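Scyllo-inositol 2-dehydrogenase (NADP(+)) IolW (Bacillus subtilis subsp. subtilis, PDB 3GDO) catalyses the reversible NADPH-dependent reduction of scyllo-inosose to scyllo-inositol and cannot use NADH in place of NADPH. Local coordinates at residues 202-214 / 223-235. Residues are numbered along the deposited sequence; the frame is centred on the assembly and turned at random.
Sequences AQRENAETVDYFH and QAILYGGSIVPAN
The ring of F213 lies flat over the backbone of G228, whose CA makes a CH-pi contact with its face, 4.2 Å from the centroid and 20° off the normal. CG of F213 stands between its own N and carbonyl carbon (chi1 63°), which folds the phenyl across to the neighbouring strand; with no side chain on G228, the ring can settle against its backbone. Beneath the ring the same two residues form the hydrogen-bonded antiparallel pair. On the other face of the sheet H214 and Y227, a non-hydrogen-bonded pair, run side by side; their planes differ by 20° but are slid so far apart that the rings barely overlap, and H214 CD2 rests 3.4 Å from Y227 CB. I225 CG2 touches the CE1 and NE2 corner of the imidazole, and H214 of the second subunit meets that ring too. These strands are the hairpin 212-219/222-228 in the mixed sheet of the C-terminal alpha/beta domain of this Gfo/Idh/MocA enzyme. Where 212-219 begins and 222-228 ends, D211 and Y212 both face M201 in a classic beta bulge, and S230 OG, also bonded to R155 NE, donates in the carbonyl plane to D211 O (2.8 Å). D211 OD1 accepts from Q203 N, while OD2 takes R204 N on its syn lone pair and R204 NE (2.9 Å) from above the carboxylate plane, in a salt bridge; R204 NH1 bonds R157 O. S230 CB lies over the rim of one guanidinium face, and I231 CD1 packs against R204 CG and Q203 CB. Two waters connect Q203 OE1 to S230 N and I231 N, while Q203 NE2 bonds K221 O of the second subunit.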
# COMPACT_ATOMS: atom_id res chain seq x y z
N ALA B 202 -17.05 -0.08 5.44
CA ALA B 202 -17.87 -0.61 4.36
C ALA B 202 -17.86 0.41 3.21
O ALA B 202 -18.47 1.47 3.29
CB ALA B 202 -19.28 -0.82 4.87
N GLN B 203 -17.12 0.09 2.16
CA GLN B 203 -17.16 0.85 0.92
C GLN B 203 -18.40 0.64 0.06
O GLN B 203 -18.83 1.55 -0.63
CB GLN B 203 -15.95 0.51 0.06
CG GLN B 203 -14.88 1.53 0.17
CD GLN B 203 -13.65 1.18 -0.62
OE1 GLN B 203 -13.40 0.02 -0.98
NE2 GLN B 203 -12.85 2.20 -0.89
N ARG B 204 -18.93 -0.58 0.04
CA ARG B 204 -19.95 -0.91 -0.94
C ARG B 204 -21.28 -0.22 -0.64
O ARG B 204 -21.59 0.10 0.52
CB ARG B 204 -20.11 -2.41 -1.11
CG ARG B 204 -18.95 -3.03 -1.87
CD ARG B 204 -19.01 -4.53 -1.84
NE ARG B 204 -19.13 -5.06 -0.48
CZ ARG B 204 -19.36 -6.33 -0.18
NH1 ARG B 204 -19.47 -7.24 -1.15
NH2 ARG B 204 -19.48 -6.70 1.08
N GLU B 205 -22.04 0.01 -1.72
CA GLU B 205 -23.24 0.84 -1.71
C GLU B 205 -24.21 0.57 -0.56
O GLU B 205 -24.59 1.50 0.18
CB GLU B 205 -23.97 0.76 -3.06
CG GLU B 205 -24.59 2.10 -3.47
CD GLU B 205 -25.89 1.93 -4.28
OE1 GLU B 205 -25.88 1.22 -5.32
OE2 GLU B 205 -26.92 2.52 -3.87
N ASN B 206 -24.62 -0.68 -0.39
CA ASN B 206 -25.58 -0.98 0.67
C ASN B 206 -25.02 -1.82 1.81
O ASN B 206 -25.76 -2.49 2.52
CB ASN B 206 -26.83 -1.63 0.07
CG ASN B 206 -27.64 -0.66 -0.78
OD1 ASN B 206 -27.60 -0.70 -2.02
ND2 ASN B 206 -28.34 0.26 -0.12
N ALA B 207 -23.70 -1.77 2.00
CA ALA B 207 -22.97 -2.71 2.87
C ALA B 207 -23.34 -2.69 4.36
O ALA B 207 -23.39 -1.63 4.98
CB ALA B 207 -21.44 -2.51 2.70
N GLU B 208 -23.54 -3.89 4.92
CA GLU B 208 -23.84 -4.09 6.35
C GLU B 208 -22.57 -4.24 7.18
O GLU B 208 -22.46 -3.73 8.29
CB GLU B 208 -24.65 -5.37 6.54
CG GLU B 208 -26.06 -5.38 5.93
CD GLU B 208 -27.02 -4.44 6.68
OE1 GLU B 208 -26.96 -3.20 6.43
OE2 GLU B 208 -27.83 -4.95 7.50
N THR B 209 -21.63 -5.01 6.64
CA THR B 209 -20.47 -5.41 7.39
C THR B 209 -19.22 -4.78 6.76
O THR B 209 -19.26 -4.20 5.68
CB THR B 209 -20.38 -6.93 7.41
OG1 THR B 209 -20.47 -7.40 6.07
CG2 THR B 209 -21.57 -7.56 8.25
N VAL B 210 -18.10 -4.90 7.47
CA VAL B 210 -16.83 -4.44 6.97
C VAL B 210 -16.49 -5.12 5.64
O VAL B 210 -16.61 -6.34 5.51
CB VAL B 210 -15.72 -4.75 8.00
CG1 VAL B 210 -14.34 -4.51 7.38
CG2 VAL B 210 -15.97 -3.91 9.30
N ASP B 211 -16.03 -4.33 4.68
CA ASP B 211 -15.57 -4.86 3.38
C ASP B 211 -14.26 -4.21 2.89
O ASP B 211 -13.72 -4.52 1.79
CB ASP B 211 -16.71 -4.78 2.32
CG ASP B 211 -17.06 -3.33 1.92
OD1 ASP B 211 -16.20 -2.42 2.05
OD2 ASP B 211 -18.21 -3.11 1.44
N TYR B 212 -13.73 -3.34 3.74
CA TYR B 212 -12.48 -2.65 3.52
C TYR B 212 -11.71 -2.51 4.83
O TYR B 212 -12.26 -2.09 5.86
CB TYR B 212 -12.78 -1.26 2.92
CG TYR B 212 -11.57 -0.39 2.74
CD1 TYR B 212 -10.97 -0.24 1.49
CD2 TYR B 212 -11.00 0.26 3.84
CE1 TYR B 212 -9.82 0.56 1.32
CE2 TYR B 212 -9.86 1.01 3.71
CZ TYR B 212 -9.26 1.16 2.45
OH TYR B 212 -8.17 1.96 2.34
N PHE B 213 -10.42 -2.81 4.78
CA PHE B 213 -9.55 -2.53 5.92
C PHE B 213 -8.17 -2.15 5.44
O PHE B 213 -7.64 -2.69 4.42
CB PHE B 213 -9.48 -3.75 6.90
CG PHE B 213 -8.87 -4.98 6.28
CD1 PHE B 213 -7.48 -5.14 6.23
CD2 PHE B 213 -9.67 -5.95 5.72
CE1 PHE B 213 -6.92 -6.25 5.62
CE2 PHE B 213 -9.12 -7.05 5.10
CZ PHE B 213 -7.73 -7.22 5.07
N HIS B 214 -7.58 -1.25 6.19
CA HIS B 214 -6.20 -0.86 6.01
C HIS B 214 -5.54 -0.76 7.40
O HIS B 214 -5.90 0.11 8.20
CB HIS B 214 -6.15 0.51 5.31
CG HIS B 214 -4.79 0.84 4.82
ND1 HIS B 214 -3.78 1.29 5.67
CD2 HIS B 214 -4.22 0.68 3.60
CE1 HIS B 214 -2.67 1.44 4.96
NE2 HIS B 214 -2.91 1.06 3.71
N GLN B 223 7.65 -1.38 9.43
CA GLN B 223 6.21 -1.02 9.31
C GLN B 223 5.54 -2.12 8.52
O GLN B 223 6.02 -2.49 7.43
CB GLN B 223 6.01 0.34 8.63
CG GLN B 223 6.61 1.50 9.42
CD GLN B 223 5.80 1.79 10.69
OE1 GLN B 223 4.58 1.88 10.66
NE2 GLN B 223 6.49 1.90 11.81
N ALA B 224 4.49 -2.69 9.09
CA ALA B 224 3.77 -3.80 8.46
C ALA B 224 2.44 -3.20 8.07
O ALA B 224 1.77 -2.59 8.94
CB ALA B 224 3.59 -4.99 9.43
N ILE B 225 2.06 -3.33 6.79
CA ILE B 225 0.86 -2.65 6.30
C ILE B 225 -0.02 -3.75 5.73
O ILE B 225 0.42 -4.46 4.83
CB ILE B 225 1.17 -1.64 5.15
CG1 ILE B 225 2.23 -0.58 5.51
CG2 ILE B 225 -0.15 -1.06 4.54
CD1 ILE B 225 1.97 0.25 6.69
N LEU B 226 -1.26 -3.89 6.22
CA LEU B 226 -2.12 -5.01 5.81
C LEU B 226 -3.45 -4.44 5.40
O LEU B 226 -4.07 -3.69 6.17
CB LEU B 226 -2.35 -6.02 6.94
CG LEU B 226 -1.09 -6.56 7.61
CD1 LEU B 226 -1.48 -7.23 8.95
CD2 LEU B 226 -0.39 -7.55 6.69
N TYR B 227 -3.84 -4.73 4.15
CA TYR B 227 -5.00 -4.05 3.60
C TYR B 227 -5.73 -4.91 2.62
O TYR B 227 -5.17 -5.88 2.07
CB TYR B 227 -4.60 -2.69 3.00
CG TYR B 227 -3.74 -2.77 1.77
CD1 TYR B 227 -4.32 -2.80 0.49
CD2 TYR B 227 -2.32 -2.81 1.88
CE1 TYR B 227 -3.54 -2.86 -0.64
CE2 TYR B 227 -1.51 -2.87 0.72
CZ TYR B 227 -2.14 -2.89 -0.53
OH TYR B 227 -1.40 -2.94 -1.70
N GLY B 228 -6.98 -4.55 2.38
CA GLY B 228 -7.88 -5.38 1.60
C GLY B 228 -9.09 -4.56 1.23
O GLY B 228 -9.67 -3.89 2.10
N GLY B 229 -9.46 -4.58 -0.05
CA GLY B 229 -10.79 -4.06 -0.46
C GLY B 229 -11.67 -5.04 -1.20
O GLY B 229 -11.23 -6.14 -1.59
N SER B 230 -12.95 -4.67 -1.36
CA SER B 230 -13.91 -5.53 -2.02
C SER B 230 -14.42 -5.00 -3.38
O SER B 230 -15.33 -5.59 -3.97
CB SER B 230 -15.10 -5.80 -1.08
OG SER B 230 -14.72 -6.48 0.08
N ILE B 231 -13.85 -3.90 -3.87
CA ILE B 231 -14.20 -3.34 -5.18
C ILE B 231 -12.90 -3.15 -5.91
O ILE B 231 -12.49 -2.04 -6.18
CB ILE B 231 -14.95 -1.97 -5.10
CG1 ILE B 231 -15.92 -1.96 -3.90
CG2 ILE B 231 -15.70 -1.68 -6.43
CD1 ILE B 231 -16.63 -0.65 -3.64
N VAL B 232 -12.23 -4.27 -6.20
CA VAL B 232 -10.90 -4.22 -6.73
C VAL B 232 -10.83 -5.11 -7.96
O VAL B 232 -10.59 -6.31 -7.84
CB VAL B 232 -9.80 -4.66 -5.68
CG1 VAL B 232 -8.40 -4.68 -6.35
CG2 VAL B 232 -9.74 -3.75 -4.49
N PRO B 233 -11.05 -4.52 -9.16
CA PRO B 233 -11.07 -5.36 -10.38
C PRO B 233 -9.75 -6.11 -10.59
O PRO B 233 -9.76 -7.26 -10.94
CB PRO B 233 -11.31 -4.32 -11.50
CG PRO B 233 -12.27 -3.39 -10.86
CD PRO B 233 -11.66 -3.20 -9.42
N ALA B 234 -8.61 -5.47 -10.36
CA ALA B 234 -7.36 -6.22 -10.50
C ALA B 234 -6.46 -5.94 -9.33
O ALA B 234 -6.38 -4.78 -8.88
CB ALA B 234 -6.65 -5.90 -11.80
N ASN B 235 -5.84 -7.01 -8.83
CA ASN B 235 -5.00 -6.96 -7.64
C ASN B 235 -3.60 -6.49 -8.00
O ASN B 235 -3.05 -6.85 -9.05
CB ASN B 235 -4.91 -8.35 -6.96
CG ASN B 235 -6.28 -8.94 -6.58
OD1 ASN B 235 -7.12 -8.24 -6.02
ND2 ASN B 235 -6.52 -10.22 -6.92
O HOH W 1 -12.27 -1.54 -2.87
O HOH W 2 -14.41 -2.55 -0.33